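Long-range contacts in hypothetical protein BT_3535 (Bacteroides thetaiotaomicron VPI-5482, PDB 3KNY), which is of unknown function but is probably made as a lipoprotein, and folds largely into two beta sheets that pack together beside a helical part: residues 96-101 with 124-129; 133-138 with 197-202; 188-193 with 213-218. One frame throughout, in Å; residues are numbered along the deposited sequence.

Contact 1. Residues 96-101 with 124-129; sequences NIADED and EYKTNG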
ATOM      1  N   ASN A  96      -0.244   3.483  -1.079  1.00 33.12           N
ATOM      2  CA  ASN A  96      -0.636   4.508  -0.096  1.00 33.24           C
ATOM      3  C   ASN A  96       0.132   5.744  -0.417  1.00 37.42           C
ATOM      4  O   ASN A  96       1.250   5.669  -0.932  1.00 38.71           O
ATOM      5  CB  ASN A  96      -0.173   4.205   1.315  1.00 32.90           C
ATOM      6  CG  ASN A  96      -0.914   3.099   1.937  1.00 33.95           C
ATOM      7  OD1 ASN A  96      -2.055   2.821   1.601  1.00 57.54           O
ATOM      8  ND2 ASN A  96      -0.275   2.445   2.865  1.00 55.94           N
ATOM      9  N   ILE A  97      -0.447   6.881  -0.053  1.00 41.36           N
ATOM     10  CA  ILE A  97       0.182   8.164  -0.221  1.00 41.69           C
ATOM     11  C   ILE A  97       0.393   8.667   1.197  1.00 44.25           C
ATOM     12  O   ILE A  97      -0.578   8.870   1.940  1.00 43.64           O
ATOM     13  CB  ILE A  97      -0.722   9.097  -1.012  1.00 42.12           C
ATOM     14  CG1 ILE A  97      -1.384   8.335  -2.185  1.00 40.16           C
ATOM     15  CG2 ILE A  97       0.065  10.334  -1.461  1.00 37.32           C
ATOM     16  CD1 ILE A  97      -0.452   7.820  -3.200  1.00 35.66           C
ATOM     17  N   ALA A  98       1.657   8.817   1.590  1.00 46.47           N
ATOM     18  CA  ALA A  98       1.980   9.243   2.947  1.00 49.47           C
ATOM     19  C   ALA A  98       1.502  10.671   3.151  1.00 54.40           C
ATOM     20  O   ALA A  98       1.352  11.440   2.188  1.00 55.20           O
ATOM     21  CB  ALA A  98       3.458   9.156   3.198  1.00 48.92           C
ATOM     22  N   ASP A  99       1.248  11.020   4.409  1.00 57.93           N
ATOM     23  CA  ASP A  99       0.875  12.382   4.760  1.00 59.88           C
ATOM     24  C   ASP A  99       2.084  13.305   4.625  1.00 61.81           C
ATOM     25  O   ASP A  99       3.222  12.856   4.434  1.00 61.44           O
ATOM     26  CB  ASP A  99       0.364  12.436   6.197  1.00 60.71           C
ATOM     27  CG  ASP A  99      -1.024  11.859   6.353  1.00 63.52           C
ATOM     28  OD1 ASP A  99      -1.936  12.252   5.596  1.00 65.79           O
ATOM     29  OD2 ASP A  99      -1.203  11.023   7.259  1.00 71.62           O
ATOM     30  N   GLU A 100       1.829  14.604   4.737  1.00 64.07           N
ATOM     31  CA  GLU A 100       2.897  15.597   4.714  1.00 65.99           C
ATOM     32  C   GLU A 100       3.569  15.655   6.104  1.00 68.59           C
ATOM     33  O   GLU A 100       4.718  16.100   6.202  1.00 67.93           O
ATOM     34  CB  GLU A 100       2.358  16.971   4.253  1.00 65.61           C
ATOM     35  CG  GLU A 100       3.361  17.834   3.451  1.00 63.00           C
ATOM     36  CD  GLU A 100       2.738  19.095   2.819  1.00 61.89           C
ATOM     37  OE1 GLU A 100       1.497  19.226   2.793  1.00 63.53           O
ATOM     38  OE2 GLU A 100       3.495  19.954   2.319  1.00 51.73           O
ATOM     39  N   ASP A 101       2.872  15.177   7.157  1.00 72.19           N
ATOM     40  CA  ASP A 101       3.421  15.142   8.539  1.00 75.00           C
ATOM     41  C   ASP A 101       4.898  14.751   8.499  1.00 76.09           C
ATOM     42  O   ASP A 101       5.231  13.711   7.971  1.00 79.21           O
ATOM     43  CB  ASP A 101       2.603  14.231   9.509  1.00 74.80           C
ATOM     44  CG  ASP A 101       2.476  12.750   9.045  1.00 80.52           C
ATOM     45  OD1 ASP A 101       3.488  12.062   8.765  1.00 86.95           O
ATOM     46  OD2 ASP A 101       1.334  12.238   9.024  1.00 83.95           O
ATOM     47  N   GLU A 124      13.446  15.601   5.654  1.00 60.47           N
ATOM     48  CA  GLU A 124      12.415  15.371   6.710  1.00 60.62           C
ATOM     49  C   GLU A 124      12.319  13.914   7.190  1.00 57.16           C
ATOM     50  O   GLU A 124      12.708  13.007   6.485  1.00 56.68           O
ATOM     51  CB  GLU A 124      11.032  15.869   6.238  1.00 61.95           C
ATOM     52  CG  GLU A 124      10.913  16.129   4.718  1.00 65.90           C
ATOM     53  CD  GLU A 124       9.480  16.252   4.236  1.00 70.98           C
ATOM     54  OE1 GLU A 124       8.555  16.355   5.081  1.00 71.98           O
ATOM     55  OE2 GLU A 124       9.288  16.226   2.998  1.00 71.39           O
ATOM     56  N   TYR A 125      11.783  13.716   8.390  1.00 54.80           N
ATOM     57  CA  TYR A 125      11.753  12.407   9.048  1.00 53.45           C
ATOM     58  C   TYR A 125      10.334  11.876   9.246  1.00 50.67           C
ATOM     59  O   TYR A 125       9.619  12.340  10.140  1.00 51.60           O
ATOM     60  CB  TYR A 125      12.438  12.512  10.413  1.00 54.80           C
ATOM     61  CG  TYR A 125      13.890  12.097  10.404  1.00 64.57           C
ATOM     62  CD1 TYR A 125      14.239  10.745  10.245  1.00 68.24           C
ATOM     63  CD2 TYR A 125      14.921  13.043  10.571  1.00 67.46           C
ATOM     64  CE1 TYR A 125      15.568  10.343  10.232  1.00 72.74           C
ATOM     65  CE2 TYR A 125      16.262  12.652  10.564  1.00 68.83           C
ATOM     66  CZ  TYR A 125      16.579  11.297  10.396  1.00 74.83           C
ATOM     67  OH  TYR A 125      17.900  10.883  10.386  1.00 78.56           O
ATOM     68  N   LYS A 126       9.949  10.866   8.464  1.00 46.49           N
ATOM     69  CA  LYS A 126       8.557  10.428   8.416  1.00 43.50           C
ATOM     70  C   LYS A 126       8.320   8.937   8.677  1.00 42.39           C
ATOM     71  O   LYS A 126       9.156   8.111   8.365  1.00 43.02           O
ATOM     72  CB  LYS A 126       7.969  10.771   7.032  1.00 43.73           C
ATOM     73  CG  LYS A 126       8.304  12.171   6.492  1.00 42.75           C
ATOM     74  CD  LYS A 126       7.183  12.787   5.635  1.00 38.81           C
ATOM     75  CE  LYS A 126       7.076  12.221   4.242  1.00 42.78           C
ATOM     76  NZ  LYS A 126       5.796  12.642   3.571  1.00 35.31           N
ATOM     77  N   THR A 127       7.146   8.615   9.222  1.00 41.35           N
ATOM     78  CA  THR A 127       6.633   7.253   9.289  1.00 41.23           C
ATOM     79  C   THR A 127       5.457   7.082   8.340  1.00 41.42           C
ATOM     80  O   THR A 127       4.649   7.974   8.185  1.00 45.00           O
ATOM     81  CB  THR A 127       6.144   6.893  10.686  1.00 40.05           C
ATOM     82  OG1 THR A 127       7.138   7.270  11.639  1.00 46.08           O
ATOM     83  CG2 THR A 127       5.933   5.395  10.802  1.00 36.78           C
ATOM     84  N   ASN A 128       5.367   5.933   7.696  1.00 39.94           N
ATOM     85  CA  ASN A 128       4.221   5.599   6.878  1.00 39.93           C
ATOM     86  C   ASN A 128       4.034   4.106   7.027  1.00 38.92           C
ATOM     87  O   ASN A 128       4.890   3.408   7.522  1.00 39.19           O
ATOM     88  CB  ASN A 128       4.423   6.012   5.406  1.00 42.38           C
ATOM     89  CG  ASN A 128       3.133   5.874   4.536  1.00 46.88           C
ATOM     90  OD1 ASN A 128       3.197   5.450   3.376  1.00 47.95           O
ATOM     91  ND2 ASN A 128       1.974   6.232   5.104  1.00 41.52           N
ATOM     92  N   GLY A 129       2.887   3.615   6.626  1.00 39.21           N
ATOM     93  CA  GLY A 129       2.507   2.259   6.918  1.00 38.44           C
ATOM     94  C   GLY A 129       1.596   1.768   5.846  1.00 37.66           C
ATOM     95  O   GLY A 129       1.255   2.478   4.933  1.00 37.91           O
TER
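From Asn-96 to Asp-101 the chain runs roughly against the direction of Glu-124 to Gly-129, the two end-to-end lines lying 139° apart, and they meet as neighbouring layers rather than as paired strands. This is packing of one sheet on the other: 96-97 ends a strand of the mixed sheet and turns into a loop, while 124-129 starts an outer strand of the three-stranded antiparallel sheet. The backbones come nearest at Ala-98 and Asn-128, whose CA atoms are 5.8 Å apart. The small methyl of alanine suits this close approach of the two backbones; its CB lies 4.0 Å from CB of Asn-128, and Tyr-147 touches it from strand 140-149.

Lys-126 carries most of the polar work. Its CG stands beside the backbone N (chi1 -44°), and bends at chi2 and chi3 fold the chain over so that its methylenes run past the carbonyl of Asp-101. NZ then reaches the backbone O of Asp-99 at 2.7 Å, approaching almost straight in line with the carbonyl bond. The same ammonium makes a salt bridge with the C-terminal carboxylate of Pro-218, so one long, flexible cation ties the loop to the chain end. The carboxylate of Glu-100 hydrogen-bonds to Ser-65 instead. At the far end the amide of Asn-96 meets the other strand: its ND2 lies 2.6 Å from O of Gly-129, a weak hydrogen bond bent to 119° at the hydrogen.

Contact 2. Residues 133-138 with 197-202; sequences YTHSLG and LSFKDG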
ATOM      1  N   TYR A 133      -2.369  -7.223   4.058  1.00 25.03           N
ATOM      2  CA  TYR A 133      -3.331  -8.310   3.971  1.00 23.92           C
ATOM      3  C   TYR A 133      -4.320  -8.246   5.106  1.00 24.97           C
ATOM      4  O   TYR A 133      -3.970  -7.829   6.204  1.00 25.42           O
ATOM      5  CB  TYR A 133      -2.611  -9.662   3.959  1.00 23.41           C
ATOM      6  CG  TYR A 133      -3.521 -10.849   4.153  1.00 23.40           C
ATOM      7  CD1 TYR A 133      -4.291 -11.322   3.126  1.00 17.30           C
ATOM      8  CD2 TYR A 133      -3.622 -11.483   5.385  1.00 29.48           C
ATOM      9  CE1 TYR A 133      -5.139 -12.408   3.302  1.00 25.13           C
ATOM     10  CE2 TYR A 133      -4.460 -12.566   5.571  1.00 25.86           C
ATOM     11  CZ  TYR A 133      -5.218 -13.018   4.522  1.00 26.99           C
ATOM     12  OH  TYR A 133      -6.061 -14.077   4.690  1.00 28.20           O
ATOM     13  N   THR A 134      -5.569  -8.632   4.825  1.00 27.22           N
ATOM     14  CA  THR A 134      -6.626  -8.681   5.856  1.00 27.77           C
ATOM     15  C   THR A 134      -7.457  -9.908   5.647  1.00 27.68           C
ATOM     16  O   THR A 134      -8.047 -10.069   4.607  1.00 30.73           O
ATOM     17  CB  THR A 134      -7.572  -7.474   5.808  1.00 26.98           C
ATOM     18  OG1 THR A 134      -6.804  -6.268   5.923  1.00 31.09           O
ATOM     19  CG2 THR A 134      -8.524  -7.555   6.938  1.00 19.48           C
ATOM     20  N   HIS A 135      -7.482 -10.796   6.626  1.00 28.83           N
ATOM     21  CA  HIS A 135      -8.265 -12.009   6.487  1.00 28.72           C
ATOM     22  C   HIS A 135      -9.737 -11.630   6.677  1.00 27.93           C
ATOM     23  O   HIS A 135     -10.055 -10.680   7.414  1.00 27.12           O
ATOM     24  CB  HIS A 135      -7.831 -13.073   7.503  1.00 28.90           C
ATOM     25  CG  HIS A 135      -8.402 -14.429   7.230  1.00 28.02           C
ATOM     26  ND1 HIS A 135      -9.704 -14.764   7.538  1.00 25.82           N
ATOM     27  CD2 HIS A 135      -7.850 -15.536   6.683  1.00 24.89           C
ATOM     28  CE1 HIS A 135      -9.937 -16.010   7.172  1.00 22.30           C
ATOM     29  NE2 HIS A 135      -8.827 -16.504   6.648  1.00 24.41           N
ATOM     30  N   SER A 136     -10.625 -12.374   6.022  1.00 27.39           N
ATOM     31  CA  SER A 136     -12.059 -12.099   6.131  1.00 27.48           C
ATOM     32  C   SER A 136     -12.491 -12.139   7.560  1.00 27.47           C
ATOM     33  O   SER A 136     -13.337 -11.354   7.962  1.00 30.22           O
ATOM     34  CB  SER A 136     -12.896 -13.072   5.320  1.00 25.51           C
ATOM     35  OG  SER A 136     -12.595 -14.401   5.679  1.00 30.21           O
ATOM     36  N   LEU A 137     -11.898 -13.022   8.348  1.00 26.75           N
ATOM     37  CA  LEU A 137     -12.248 -13.100   9.771  1.00 25.83           C
ATOM     38  C   LEU A 137     -11.612 -11.980  10.588  1.00 24.84           C
ATOM     39  O   LEU A 137     -11.858 -11.915  11.759  1.00 25.62           O
ATOM     40  CB  LEU A 137     -11.877 -14.474  10.361  1.00 24.14           C
ATOM     41  CG  LEU A 137     -12.677 -15.666   9.808  1.00 21.93           C
ATOM     42  CD1 LEU A 137     -12.039 -16.990  10.192  1.00 16.28           C
ATOM     43  CD2 LEU A 137     -14.103 -15.607  10.311  1.00 10.55           C
ATOM     44  N   GLY A 138     -10.786 -11.114  10.000  1.00 26.41           N
ATOM     45  CA  GLY A 138     -10.254  -9.943  10.736  1.00 27.59           C
ATOM     46  C   GLY A 138      -8.744  -9.751  10.887  1.00 28.94           C
ATOM     47  O   GLY A 138      -8.250  -8.630  10.781  1.00 29.95           O
ATOM     48  N   LEU A 197       0.755 -16.583   8.298  1.00 23.19           N
ATOM     49  CA  LEU A 197      -0.062 -15.958   9.340  1.00 21.36           C
ATOM     50  C   LEU A 197      -0.792 -17.088  10.006  1.00 19.39           C
ATOM     51  O   LEU A 197      -1.369 -17.918   9.317  1.00 17.78           O
ATOM     52  CB  LEU A 197      -1.060 -14.975   8.740  1.00 21.16           C
ATOM     53  CG  LEU A 197      -2.119 -14.308   9.623  1.00 27.80           C
ATOM     54  CD1 LEU A 197      -1.475 -13.356  10.674  1.00 16.60           C
ATOM     55  CD2 LEU A 197      -3.175 -13.573   8.722  1.00 22.91           C
ATOM     56  N   SER A 198      -0.722 -17.151  11.337  1.00 19.54           N
ATOM     57  CA  SER A 198      -1.441 -18.180  12.096  1.00 20.99           C
ATOM     58  C   SER A 198      -2.316 -17.473  13.074  1.00 21.44           C
ATOM     59  O   SER A 198      -1.885 -16.491  13.658  1.00 20.11           O
ATOM     60  CB  SER A 198      -0.488 -19.076  12.891  1.00 18.84           C
ATOM     61  OG  SER A 198       0.337 -19.786  12.001  1.00 31.85           O
ATOM     62  N   PHE A 199      -3.544 -17.966  13.244  1.00 22.14           N
ATOM     63  CA  PHE A 199      -4.452 -17.445  14.266  1.00 22.40           C
ATOM     64  C   PHE A 199      -5.528 -18.447  14.627  1.00 21.63           C
ATOM     65  O   PHE A 199      -5.794 -19.415  13.909  1.00 20.44           O
ATOM     66  CB  PHE A 199      -5.066 -16.096  13.851  1.00 25.13           C
ATOM     67  CG  PHE A 199      -5.972 -16.156  12.636  1.00 25.52           C
ATOM     68  CD1 PHE A 199      -7.327 -16.367  12.772  1.00 27.92           C
ATOM     69  CD2 PHE A 199      -5.479 -15.925  11.378  1.00 28.14           C
ATOM     70  CE1 PHE A 199      -8.162 -16.399  11.658  1.00 29.18           C
ATOM     71  CE2 PHE A 199      -6.316 -15.966  10.260  1.00 31.54           C
ATOM     72  CZ  PHE A 199      -7.655 -16.195  10.405  1.00 27.14           C
ATOM     73  N   LYS A 200      -6.116 -18.219  15.782  1.00 23.94           N
ATOM     74  CA  LYS A 200      -7.235 -19.022  16.250  1.00 26.80           C
ATOM     75  C   LYS A 200      -8.543 -18.429  15.740  1.00 25.62           C
ATOM     76  O   LYS A 200      -8.751 -17.215  15.812  1.00 25.98           O
ATOM     77  CB  LYS A 200      -7.273 -19.047  17.786  1.00 28.03           C
ATOM     78  CG  LYS A 200      -6.075 -19.729  18.467  1.00 36.77           C
ATOM     79  CD  LYS A 200      -6.079 -21.258  18.279  1.00 47.40           C
ATOM     80  CE  LYS A 200      -7.024 -21.979  19.259  1.00 54.16           C
ATOM     81  NZ  LYS A 200      -7.298 -23.397  18.839  1.00 55.06           N
ATOM     82  N   ASP A 201      -9.395 -19.293  15.199  1.00 25.26           N
ATOM     83  CA  ASP A 201     -10.801 -18.998  14.936  1.00 23.43           C
ATOM     84  C   ASP A 201     -11.597 -19.874  15.883  1.00 23.10           C
ATOM     85  O   ASP A 201     -12.228 -20.829  15.456  1.00 24.81           O
ATOM     86  CB  ASP A 201     -11.147 -19.356  13.497  1.00 24.07           C
ATOM     87  CG  ASP A 201     -12.604 -19.122  13.162  1.00 25.64           C
ATOM     88  OD1 ASP A 201     -13.280 -18.328  13.863  1.00 26.43           O
ATOM     89  OD2 ASP A 201     -13.061 -19.744  12.180  1.00 32.38           O
ATOM     90  N   GLY A 202     -11.553 -19.573  17.174  1.00 22.95           N
ATOM     91  CA  GLY A 202     -12.201 -20.439  18.161  1.00 23.52           C
ATOM     92  C   GLY A 202     -11.371 -21.698  18.266  1.00 24.59           C
ATOM     93  O   GLY A 202     -10.157 -21.616  18.416  1.00 27.28           O
TER
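Leu-197 opens the approach by setting its CD2 methyl at the edge of the Tyr-133 ring, 3.5 Å from CE2. Here the end of strand 124-134 and the type I turn from His-135 to Gly-138 lie over the end of strand 188-201, a sheet-on-sheet contact in which the two segments run nearly the same way. Two residues on, Phe-199 supplies the centrepiece, a T-shaped (edge-to-face) pair with His-135. Its CG sits between the backbone N and carbonyl carbon (chi1 65°), which sends CZ over the middle of the imidazole, the planes crossing at 75°. Val-206, Pro-139 and Pro-172 also touch the Phe-199 side chain, so a large apolar residue suits the site. Replacing His-135 by an alanine would probably leave the phenyl edge without a face to rest on and the turn without its side-chain acceptor. Asp-201 comes last, with OD2 3.5 Å from CD1 of Leu-137, whose same methyl also reaches the edge of the phenyl ring. The imidazole is kept from turning by the turn itself: Leu-137 N donates to His-135 ND1 in the ring plane, 2.9 Å away and nearly straight at 170°.

Contact 3. Residues 188-193 with 213-218; sequences LIAASC and TGFMIP
Ser-192 OG and Thr-213 OG1 share a hydrogen bond of 2.6 Å, and either hydroxyl could be the donor. Both residues place their oxygen beside the backbone N, which brings the two hydroxyls together across a non-hydrogen-bonded pair. They belong to strands 188-201 and 204-217, the two arms of a beta hairpin; the parts 188-193 and 213-217 run antiparallel at 155°, with axes 4.6 Å apart at closest. Ala-191 and Gly-214 form a hydrogen-bonded pair with two almost straight bonds, N of Ala-191 to O of Gly-214 at 2.9 Å being one. Ile-189 and Met-216 do the same less evenly: the bond from Ile-189 N to Met-216 O is nearly straight, whereas the return bond is bent to 142°.

The two faces differ in chemistry. Phe-215 shares its face with Ala-190, Ser-192 and Thr-213, and its CE2 meets the CB of Ala-190 at 3.7 Å. Alanine is short enough to let the ring lean across. CD1 of Leu-188 reaches CD2 of the same ring at 3.6 Å, and Leu-95 of strand 93-97 touches the Phe-215 side chain. On the other face Met-216, modelled as selenomethionine, bends at chi3 (-84°), and its CE drops between CG2 of Ile-189, 3.6 Å away, and CB of Ala-191. Val-145 of the second sheet also touches this flexible side chain, which suits an interface between layers. Beyond the last strand residue, Pro-218 leans its CB on CD1 of Ile-189, and its carboxylate takes hydrogen bonds from Tyr-147 and Arg-68. Backbone bonds thus fix the register, apolar side chains on the face of Ile-189, Ala-191 and Met-216 join it to the three-stranded sheet, and the charged chain end is answered by polar partners.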
ATOM      1  N   LEU A 188       9.130   5.093  -5.270  1.00 36.94           N
ATOM      2  CA  LEU A 188       8.230   4.522  -4.261  1.00 34.76           C
ATOM      3  C   LEU A 188       9.009   3.712  -3.222  1.00 31.46           C
ATOM      4  O   LEU A 188      10.094   3.207  -3.513  1.00 31.72           O
ATOM      5  CB  LEU A 188       7.232   3.571  -4.931  1.00 33.78           C
ATOM      6  CG  LEU A 188       6.262   4.138  -5.959  1.00 35.12           C
ATOM      7  CD1 LEU A 188       5.449   2.990  -6.573  1.00 32.35           C
ATOM      8  CD2 LEU A 188       5.356   5.162  -5.305  1.00 27.01           C
ATOM      9  N   ILE A 189       8.440   3.574  -2.026  1.00 28.33           N
ATOM     10  CA  ILE A 189       8.920   2.612  -1.037  1.00 25.94           C
ATOM     11  C   ILE A 189       8.104   1.355  -1.258  1.00 25.74           C
ATOM     12  O   ILE A 189       6.918   1.462  -1.397  1.00 26.20           O
ATOM     13  CB  ILE A 189       8.712   3.125   0.393  1.00 26.49           C
ATOM     14  CG1 ILE A 189       9.548   4.396   0.630  1.00 27.69           C
ATOM     15  CG2 ILE A 189       9.108   2.086   1.418  1.00 22.78           C
ATOM     16  CD1 ILE A 189       9.234   5.125   1.946  1.00 20.87           C
ATOM     17  N   ALA A 190       8.756   0.183  -1.347  1.00 27.55           N
ATOM     18  CA  ALA A 190       8.098  -1.135  -1.530  1.00 27.26           C
ATOM     19  C   ALA A 190       8.309  -1.931  -0.281  1.00 28.08           C
ATOM     20  O   ALA A 190       9.440  -2.092   0.132  1.00 30.95           O
ATOM     21  CB  ALA A 190       8.703  -1.916  -2.687  1.00 23.15           C
ATOM     22  N   ALA A 191       7.226  -2.424   0.317  1.00 27.88           N
ATOM     23  CA  ALA A 191       7.289  -3.274   1.507  1.00 26.01           C
ATOM     24  C   ALA A 191       6.609  -4.590   1.122  1.00 27.88           C
ATOM     25  O   ALA A 191       5.513  -4.580   0.541  1.00 29.74           O
ATOM     26  CB  ALA A 191       6.565  -2.609   2.714  1.00 21.65           C
ATOM     27  N   SER A 192       7.256  -5.718   1.416  1.00 25.82           N
ATOM     28  CA  SER A 192       6.711  -7.011   1.036  1.00 26.02           C
ATOM     29  C   SER A 192       6.761  -7.960   2.177  1.00 26.94           C
ATOM     30  O   SER A 192       7.575  -7.807   3.079  1.00 27.97           O
ATOM     31  CB  SER A 192       7.511  -7.632  -0.105  1.00 24.47           C
ATOM     32  OG  SER A 192       7.287  -6.921  -1.303  1.00 28.45           O
ATOM     33  N   CYS A 193       5.909  -8.975   2.116  1.00 24.89           N
ATOM     34  CA  CYS A 193       6.030 -10.049   3.041  1.00 22.91           C
ATOM     35  C   CYS A 193       5.872 -11.363   2.311  1.00 23.33           C
ATOM     36  O   CYS A 193       5.282 -11.425   1.224  1.00 23.88           O
ATOM     37  CB  CYS A 193       5.022  -9.908   4.144  1.00 26.18           C
ATOM     38  SG  CYS A 193       3.366 -10.312   3.634  1.00 28.45           S
ATOM     39  N   THR A 213       2.736  -7.227  -1.639  1.00 23.64           N
ATOM     40  CA  THR A 213       3.580  -6.046  -1.747  1.00 24.73           C
ATOM     41  C   THR A 213       2.723  -4.782  -1.737  1.00 26.92           C
ATOM     42  O   THR A 213       1.726  -4.681  -2.425  1.00 28.42           O
ATOM     43  CB  THR A 213       4.450  -6.081  -3.012  1.00 25.91           C
ATOM     44  OG1 THR A 213       5.341  -7.204  -2.951  1.00 29.36           O
ATOM     45  CG2 THR A 213       5.294  -4.821  -3.156  1.00 19.39           C
ATOM     46  N   GLY A 214       3.120  -3.834  -0.914  1.00 27.28           N
ATOM     47  CA  GLY A 214       2.488  -2.562  -0.850  1.00 28.49           C
ATOM     48  C   GLY A 214       3.511  -1.478  -1.143  1.00 30.24           C
ATOM     49  O   GLY A 214       4.677  -1.566  -0.717  1.00 31.86           O
ATOM     50  N   PHE A 215       3.054  -0.454  -1.863  1.00 29.88           N
ATOM     51  CA  PHE A 215       3.878   0.672  -2.248  1.00 29.52           C
ATOM     52  C   PHE A 215       3.440   1.929  -1.527  1.00 30.29           C
ATOM     53  O   PHE A 215       2.279   2.092  -1.172  1.00 27.78           O
ATOM     54  CB  PHE A 215       3.833   0.869  -3.766  1.00 30.29           C
ATOM     55  CG  PHE A 215       4.505  -0.242  -4.537  1.00 24.53           C
ATOM     56  CD1 PHE A 215       3.803  -1.362  -4.909  1.00 23.85           C
ATOM     57  CD2 PHE A 215       5.864  -0.175  -4.841  1.00 31.93           C
ATOM     58  CE1 PHE A 215       4.428  -2.397  -5.619  1.00 27.22           C
ATOM     59  CE2 PHE A 215       6.503  -1.192  -5.537  1.00 26.18           C
ATOM     60  CZ  PHE A 215       5.771  -2.313  -5.926  1.00 30.98           C
HETATM   61  N   MSE A 216       4.390   2.826  -1.310  1.00 31.80           N
HETATM   62  CA  MSE A 216       4.127   4.046  -0.586  1.00 31.26           C
HETATM   63  C   MSE A 216       4.787   5.241  -1.285  1.00 31.00           C
HETATM   64  O   MSE A 216       5.983   5.198  -1.606  1.00 27.56           O
HETATM   65  CB  MSE A 216       4.652   3.884   0.831  1.00 31.33           C
HETATM   66  CG  MSE A 216       3.857   2.909   1.633  1.00 33.65           C
HETATM   67 SE   MSE A 216       4.671   2.513   3.325  0.75 30.23          SE
HETATM   68  CE  MSE A 216       5.934   1.140   2.821  1.00 28.94           C
ATOM     69  N   ILE A 217       4.002   6.287  -1.562  1.00 31.28           N
ATOM     70  CA  ILE A 217       4.594   7.537  -2.034  1.00 32.76           C
ATOM     71  C   ILE A 217       5.192   8.185  -0.789  1.00 33.86           C
ATOM     72  O   ILE A 217       4.451   8.599   0.106  1.00 33.49           O
ATOM     73  CB  ILE A 217       3.599   8.516  -2.711  1.00 33.39           C
ATOM     74  CG1 ILE A 217       3.004   7.898  -3.981  1.00 32.19           C
ATOM     75  CG2 ILE A 217       4.332   9.836  -3.072  1.00 28.60           C
ATOM     76  CD1 ILE A 217       2.247   8.895  -4.887  1.00 32.97           C
ATOM     77  N   PRO A 218       6.527   8.259  -0.720  1.00 33.41           N
ATOM     78  CA  PRO A 218       7.189   8.806   0.460  1.00 35.19           C
ATOM     79  C   PRO A 218       6.833  10.265   0.690  1.00 36.63           C
ATOM     80  O   PRO A 218       6.706  10.989  -0.298  1.00 38.77           O
ATOM     81  CB  PRO A 218       8.681   8.693   0.134  1.00 36.76           C
ATOM     82  CG  PRO A 218       8.788   8.277  -1.279  1.00 35.11           C
ATOM     83  CD  PRO A 218       7.443   8.026  -1.842  1.00 32.82           C
ATOM     84  OXT PRO A 218       6.681  10.738   1.823  1.00 35.27           O
TER

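Along the chain contact 1 closes before either of the others opens, whereas contacts 2 and 3 interleave, 188-193 coming before 197-202 and 213-218 after it; both draw on strand 188-201. Contacts 1 and 3 are neighbours, their centres about 12 Å apart: strands 93-97 and 204-217 lie side by side in the mixed sheet, where the backbone of Asn-96 probably bonds to those of Phe-215 and Ile-217. Contact 2 lies well away, its centre about 28 Å from that of contact 1 and 23 Å from that of contact 3. Contacts 1 and 2 both use strand 124-134, so the three-stranded sheet meets the mixed sheet near both ends of this strand, while contact 3 holds the hairpin together within the mixed sheet.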